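Local coordinates for peptidase S9 prolyl oligopeptidase catalytic domain-containing protein (Pyrococcus horikoshii, PDB 4HXF) that probably acts as a serine peptidase of the prolyl oligopeptidase family, an acylaminoacyl peptidase that assembles into a self-compartmentalizing hexamer, at residues E446-L449 with R450-Q454; S585-H588 with R589-R592. One frame throughout, in Å; residues are numbered along the deposited sequence.

Interaction 1: E446-L449 with R450-Q454; sequences EEFL and RLEPQ
Glu447 and Arg450, three residues apart on helix 436-451, lie side by side and point the same way, joined by a two-pronged, side-on salt bridge. Arg450 NH2 reaches Glu447 OE1 at 2.7 Å, using that oxygen's syn lone pair, while NE meets Glu447 OE2 at 2.8 Å, with OE2 nearly in the guanidinium plane but NE out of the carboxylate plane on the syn side. The carboxylate and guanidinium planes are turned 35° apart, so the pair is twisted rather than coplanar. Both side chains leave the helix with CG anti to the backbone N, and each then bends once: Glu447 at chi2 (61°), Arg450 at chi3 (71°), which swings the two charged ends alongside each other. Leu451 CG lies 3.8 Å from Glu447 OE1, and together with Phe448 this leucine packs on Phe354 of strand 352-358. On the buried side, Phe448 CE1 lies 3.9 Å from Glu452 CG, in an oblique approach. Glu452 folds back at chi2, and its carboxylate is held by the hydroxyls of Tyr409 and Tyr367, the same tyrosines whose rings meet Phe448. The hydrogen bonding weakens at the last turn: Leu451 N still donates to Glu447 O at 2.9 Å, but Glu452 N makes weak bonds to both Phe448 O (2.9 Å) and Leu449 O (3.4 Å). Glu452 is the first residue to leave helical angles. The arrangement is that of an i to i+3 salt bridge on the last turns of a helix, here one packed against the central sheet of an alpha/beta-hydrolase fold.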
ATOM      1  N   GLU A 446       5.780 -43.288  45.010  1.00 17.47           N
ATOM      2  CA  GLU A 446       6.432 -44.252  45.857  1.00 19.89           C
ATOM      3  C   GLU A 446       6.255 -45.646  45.304  1.00 18.79           C
ATOM      4  O   GLU A 446       7.252 -46.398  45.206  1.00 19.62           O
ATOM      5  CB  GLU A 446       5.922 -44.161  47.284  1.00 21.77           C
ATOM      6  CG  GLU A 446       6.632 -45.049  48.249  1.00 30.59           C
ATOM      7  CD  GLU A 446       5.956 -45.061  49.661  1.00 39.06           C
ATOM      8  OE1 GLU A 446       6.612 -45.648  50.563  1.00 54.27           O
ATOM      9  OE2 GLU A 446       4.793 -44.553  49.838  1.00 41.36           O
ATOM     10  N   GLU A 447       5.094 -45.936  44.763  1.00 18.24           N
ATOM     11  CA  GLU A 447       4.881 -47.255  44.203  1.00 18.68           C
ATOM     12  C   GLU A 447       5.619 -47.442  42.868  1.00 19.05           C
ATOM     13  O   GLU A 447       6.249 -48.483  42.642  1.00 20.32           O
ATOM     14  CB  GLU A 447       3.393 -47.562  44.052  1.00 19.73           C
ATOM     15  CG  GLU A 447       3.061 -48.909  43.364  1.00 20.49           C
ATOM     16  CD  GLU A 447       3.565 -50.185  44.057  1.00 24.34           C
ATOM     17  OE1 GLU A 447       3.394 -51.247  43.446  1.00 24.60           O
ATOM     18  OE2 GLU A 447       4.171 -50.097  45.178  1.00 24.25           O
ATOM     19  N   PHE A 448       5.591 -46.367  42.050  1.00 18.68           N
ATOM     20  CA  PHE A 448       6.326 -46.371  40.818  1.00 17.62           C
ATOM     21  C   PHE A 448       7.823 -46.639  41.071  1.00 20.23           C
ATOM     22  O   PHE A 448       8.471 -47.443  40.365  1.00 19.08           O
ATOM     23  CB  PHE A 448       6.115 -45.039  40.071  1.00 16.41           C
ATOM     24  CG  PHE A 448       7.276 -44.693  39.179  1.00 16.66           C
ATOM     25  CD1 PHE A 448       7.384 -45.278  37.944  1.00 16.01           C
ATOM     26  CD2 PHE A 448       8.205 -43.750  39.543  1.00 17.69           C
ATOM     27  CE1 PHE A 448       8.462 -45.041  37.093  1.00 17.38           C
ATOM     28  CE2 PHE A 448       9.277 -43.446  38.684  1.00 18.88           C
ATOM     29  CZ  PHE A 448       9.416 -44.130  37.466  1.00 17.72           C
ATOM     30  N   LEU A 449       8.397 -45.983  42.078  1.00 19.72           N
ATOM     31  CA  LEU A 449       9.858 -46.158  42.368  1.00 22.40           C
ATOM     32  C   LEU A 449      10.165 -47.603  42.758  1.00 21.43           C
ATOM     33  O   LEU A 449      11.235 -48.135  42.480  1.00 21.44           O
ATOM     34  CB  LEU A 449      10.333 -45.171  43.448  1.00 22.25           C
ATOM     35  CG  LEU A 449      10.316 -43.721  43.085  1.00 21.25           C
ATOM     36  CD1 LEU A 449      10.594 -42.873  44.339  1.00 20.08           C
ATOM     37  CD2 LEU A 449      11.301 -43.390  41.988  1.00 18.72           C
ATOM     38  N   ARG A 450       9.236 -48.230  43.492  1.00 21.99           N
ATOM     39  CA  ARG A 450       9.304 -49.619  43.855  1.00 23.14           C
ATOM     40  C   ARG A 450       9.301 -50.525  42.644  1.00 23.15           C
ATOM     41  O   ARG A 450      10.113 -51.496  42.549  1.00 22.84           O
ATOM     42  CB  ARG A 450       8.212 -49.935  44.865  1.00 23.82           C
ATOM     43  CG  ARG A 450       8.434 -51.312  45.525  1.00 25.59           C
ATOM     44  CD  ARG A 450       7.205 -51.783  46.319  1.00 27.91           C
ATOM     45  NE  ARG A 450       6.070 -52.178  45.454  1.00 28.16           N
ATOM     46  CZ  ARG A 450       5.965 -53.296  44.745  1.00 29.85           C
ATOM     47  NH1 ARG A 450       6.922 -54.255  44.807  1.00 34.17           N
ATOM     48  NH2 ARG A 450       4.858 -53.492  43.992  1.00 30.09           N
ATOM     49  N   LEU A 451       8.421 -50.234  41.709  1.00 21.00           N
ATOM     50  CA  LEU A 451       8.306 -50.972  40.465  1.00 20.46           C
ATOM     51  C   LEU A 451       9.551 -50.782  39.535  1.00 20.69           C
ATOM     52  O   LEU A 451       9.913 -51.685  38.758  1.00 21.66           O
ATOM     53  CB  LEU A 451       7.023 -50.598  39.718  1.00 20.82           C
ATOM     54  CG  LEU A 451       5.670 -51.003  40.402  1.00 21.48           C
ATOM     55  CD1 LEU A 451       4.502 -50.276  39.662  1.00 21.58           C
ATOM     56  CD2 LEU A 451       5.481 -52.531  40.391  1.00 20.95           C
ATOM     57  N   GLU A 452      10.227 -49.639  39.635  1.00 22.54           N
ATOM     58  CA  GLU A 452      11.292 -49.268  38.688  1.00 22.40           C
ATOM     59  C   GLU A 452      12.549 -48.817  39.459  1.00 22.86           C
ATOM     60  O   GLU A 452      12.830 -47.599  39.637  1.00 23.94           O
ATOM     61  CB  GLU A 452      10.792 -48.180  37.727  1.00 21.06           C
ATOM     62  CG  GLU A 452       9.725 -48.731  36.736  1.00 21.06           C
ATOM     63  CD  GLU A 452      10.339 -49.637  35.676  1.00 22.45           C
ATOM     64  OE1 GLU A 452       9.636 -50.523  35.112  1.00 22.70           O
ATOM     65  OE2 GLU A 452      11.557 -49.497  35.347  1.00 21.31           O
ATOM     66  N   PRO A 453      13.351 -49.796  39.819  1.00 24.26           N
ATOM     67  CA  PRO A 453      14.589 -49.388  40.498  1.00 24.74           C
ATOM     68  C   PRO A 453      15.558 -48.636  39.639  1.00 25.26           C
ATOM     69  O   PRO A 453      16.429 -47.985  40.185  1.00 23.38           O
ATOM     70  CB  PRO A 453      15.259 -50.707  40.934  1.00 27.33           C
ATOM     71  CG  PRO A 453      14.363 -51.775  40.519  1.00 30.41           C
ATOM     72  CD  PRO A 453      13.067 -51.235  39.950  1.00 25.68           C
ATOM     73  N   GLN A 454      15.400 -48.680  38.325  1.00 25.00           N
ATOM     74  CA  GLN A 454      16.255 -47.820  37.474  1.00 22.92           C
ATOM     75  C   GLN A 454      15.842 -46.322  37.456  1.00 22.79           C
ATOM     76  O   GLN A 454      16.526 -45.510  36.847  1.00 22.22           O
ATOM     77  CB  GLN A 454      16.225 -48.380  36.082  1.00 23.19           C
ATOM     78  CG  GLN A 454      16.933 -49.705  35.944  1.00 25.69           C
ATOM     79  CD  GLN A 454      16.607 -50.337  34.614  1.00 26.06           C
ATOM     80  OE1 GLN A 454      15.513 -50.927  34.478  1.00 27.28           O
ATOM     81  NE2 GLN A 454      17.472 -50.146  33.621  1.00 26.95           N
TER

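Interaction 2: S585-H588 with R589-R592; sequences SPRH and RMKR
Ser585 O receives Arg589 N at 2.8 Å, opening the first turn of helix 586-605, for which Ser585 is the N-cap. Its OG accepts from His588 N in a weak 3.3 Å capping bond, Pro586 takes the N1 position, where no amide hydrogen is needed, and the first-turn amide Arg587 N bonds to Asn39 OD1. The backbone ladder then continues in regular alpha-helical order: Met590 N to Pro586 O at 2.9 Å, Lys591 N to Arg587 O at 3.1 Å, and Arg592 N to His588 O at 3.0 Å. Most of the polar side-chain ends find partners beyond this turn. His588 NE2 bonds to His580 ND1; Arg589 gives NH2 to Tyr593 OH, NH1 to Tyr41 OH and NE to Ser581 O; Arg592 forms salt bridges with Glu488 and Glu399. Arg587 and Lys591 run side by side, with Lys591 CE 4.1 Å from Arg587 CG. Their like charges are met by acids of a neighbouring subunit: Asp130 takes Arg587 NE and Lys591 NZ, and Asp128 takes Lys591 NZ as well. With an alanine in place of Lys591, Asp128 of that subunit would probably be left without this cationic mate, while Asp130 would keep Arg587 but lose its second cation. The lysine's aliphatic chain also passes its own acceptor, with Lys591 CG 3.4 Å from Arg587 O.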
ATOM      1  N   SER A 585      -0.214 -20.012  18.914  1.00 16.90           N
ATOM      2  CA  SER A 585       0.279 -20.037  17.555  1.00 17.14           C
ATOM      3  C   SER A 585       1.396 -21.110  17.454  1.00 17.49           C
ATOM      4  O   SER A 585       2.104 -21.405  18.481  1.00 16.03           O
ATOM      5  CB  SER A 585       0.785 -18.700  17.110  1.00 21.79           C
ATOM      6  OG  SER A 585       2.014 -18.361  17.761  1.00 21.53           O
ATOM      7  N   PRO A 586       1.617 -21.672  16.269  1.00 15.75           N
ATOM      8  CA  PRO A 586       2.642 -22.694  16.151  1.00 14.70           C
ATOM      9  C   PRO A 586       4.012 -22.217  16.733  1.00 16.65           C
ATOM     10  O   PRO A 586       4.717 -22.986  17.378  1.00 14.86           O
ATOM     11  CB  PRO A 586       2.704 -22.986  14.646  1.00 16.46           C
ATOM     12  CG  PRO A 586       1.267 -22.738  14.233  1.00 15.06           C
ATOM     13  CD  PRO A 586       0.834 -21.536  15.028  1.00 16.62           C
ATOM     14  N   ARG A 587       4.421 -21.005  16.392  1.00 16.16           N
ATOM     15  CA  ARG A 587       5.749 -20.545  16.850  1.00 16.75           C
ATOM     16  C   ARG A 587       5.820 -20.342  18.352  1.00 15.40           C
ATOM     17  O   ARG A 587       6.821 -20.690  19.055  1.00 15.28           O
ATOM     18  CB  ARG A 587       6.131 -19.220  16.120  1.00 18.09           C
ATOM     19  CG  ARG A 587       7.569 -18.727  16.325  1.00 20.27           C
ATOM     20  CD  ARG A 587       7.812 -17.365  15.643  1.00 23.86           C
ATOM     21  NE  ARG A 587       6.957 -16.337  16.259  1.00 22.46           N
ATOM     22  CZ  ARG A 587       6.173 -15.460  15.630  1.00 26.06           C
ATOM     23  NH1 ARG A 587       6.096 -15.381  14.284  1.00 33.45           N
ATOM     24  NH2 ARG A 587       5.407 -14.639  16.325  1.00 27.02           N
ATOM     25  N   HIS A 588       4.765 -19.784  18.909  1.00 15.25           N
ATOM     26  CA  HIS A 588       4.591 -19.726  20.360  1.00 16.04           C
ATOM     27  C   HIS A 588       4.723 -21.108  21.039  1.00 15.22           C
ATOM     28  O   HIS A 588       5.473 -21.323  21.987  1.00 15.48           O
ATOM     29  CB  HIS A 588       3.215 -19.080  20.603  1.00 16.99           C
ATOM     30  CG  HIS A 588       2.643 -19.215  21.998  1.00 16.63           C
ATOM     31  ND1 HIS A 588       1.981 -18.166  22.607  1.00 16.91           N
ATOM     32  CD2 HIS A 588       2.558 -20.267  22.866  1.00 17.51           C
ATOM     33  CE1 HIS A 588       1.440 -18.601  23.755  1.00 16.19           C
ATOM     34  NE2 HIS A 588       1.802 -19.856  23.963  1.00 17.01           N
ATOM     35  N   ARG A 589       4.005 -22.106  20.485  1.00 14.82           N
ATOM     36  CA  ARG A 589       4.055 -23.406  21.065  1.00 12.79           C
ATOM     37  C   ARG A 589       5.394 -24.083  20.948  1.00 12.40           C
ATOM     38  O   ARG A 589       5.833 -24.727  21.878  1.00 15.56           O
ATOM     39  CB  ARG A 589       2.987 -24.265  20.357  1.00 13.52           C
ATOM     40  CG  ARG A 589       1.570 -23.939  20.814  1.00 13.98           C
ATOM     41  CD  ARG A 589       0.563 -24.739  20.010  1.00 15.97           C
ATOM     42  NE  ARG A 589       0.669 -26.084  20.443  1.00 15.61           N
ATOM     43  CZ  ARG A 589       0.270 -27.163  19.719  1.00 18.50           C
ATOM     44  NH1 ARG A 589      -0.351 -26.977  18.571  1.00 18.84           N
ATOM     45  NH2 ARG A 589       0.461 -28.422  20.189  1.00 18.12           N
ATOM     46  N   MET A 590       6.063 -23.913  19.822  1.00 13.67           N
ATOM     47  CA  MET A 590       7.432 -24.430  19.608  0.50 14.57           C
ATOM     48  C   MET A 590       8.396 -23.895  20.699  1.00 14.14           C
ATOM     49  O   MET A 590       9.188 -24.635  21.287  1.00 14.28           O
ATOM     50  CB  MET A 590       7.846 -24.031  18.235  0.50 15.71           C
ATOM     51  CG  MET A 590       9.221 -24.492  17.875  0.50 16.24           C
ATOM     52  SD  MET A 590      10.504 -23.338  18.323  0.50 19.27           S
ATOM     53  CE  MET A 590       9.978 -21.816  17.504  0.50 19.61           C
ATOM     54  N   LYS A 591       8.275 -22.586  20.974  1.00 14.32           N
ATOM     55  CA  LYS A 591       9.175 -21.899  21.946  1.00 15.45           C
ATOM     56  C   LYS A 591       8.848 -22.393  23.334  1.00 14.23           C
ATOM     57  O   LYS A 591       9.794 -22.683  24.118  1.00 14.13           O
ATOM     58  CB  LYS A 591       9.071 -20.379  21.919  1.00 14.77           C
ATOM     59  CG  LYS A 591       9.687 -19.798  20.608  1.00 16.50           C
ATOM     60  CD  LYS A 591       9.485 -18.296  20.528  1.00 16.92           C
ATOM     61  CE  LYS A 591      10.194 -17.829  19.286  1.00 18.02           C
ATOM     62  NZ  LYS A 591       9.958 -16.388  19.016  1.00 15.20           N
ATOM     63  N   ARG A 592       7.580 -22.619  23.653  1.00 12.47           N
ATOM     64  CA  ARG A 592       7.249 -23.220  24.940  1.00 13.92           C
ATOM     65  C   ARG A 592       7.815 -24.604  25.073  1.00 14.52           C
ATOM     66  O   ARG A 592       8.394 -24.947  26.123  1.00 14.34           O
ATOM     67  CB  ARG A 592       5.725 -23.246  25.192  1.00 13.56           C
ATOM     68  CG  ARG A 592       5.381 -23.971  26.472  1.00 16.00           C
ATOM     69  CD  ARG A 592       3.923 -24.093  26.751  1.00 16.97           C
ATOM     70  NE  ARG A 592       3.689 -25.181  27.730  1.00 17.45           N
ATOM     71  CZ  ARG A 592       3.694 -26.483  27.466  1.00 19.17           C
ATOM     72  NH1 ARG A 592       3.540 -27.363  28.449  1.00 16.86           N
ATOM     73  NH2 ARG A 592       3.789 -26.943  26.228  1.00 17.59           N
TER

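In the fold
From the N terminus, a short segment that touches helix 586-605 precedes the sheets of the beta-propeller; the chain then enters the hydrolase domain, where both contacts lie. Interaction 1 comes first, at the end of helix 436-451, just before strand 455-456. Interaction 2 follows at the start of helix 586-605, the long helix after strand 568-573 and the short helix 580-583. Each joins consecutive residues, so neither closes a long loop; they stand in series, neither nesting nor crossing, with centres about 34 Å apart. The first sets a helix end against strands 352-358 and 409-413 of the eight-stranded sheet. The second faces the propeller's first sheet, at strands 26-35 and 40-49, and a neighbouring subunit.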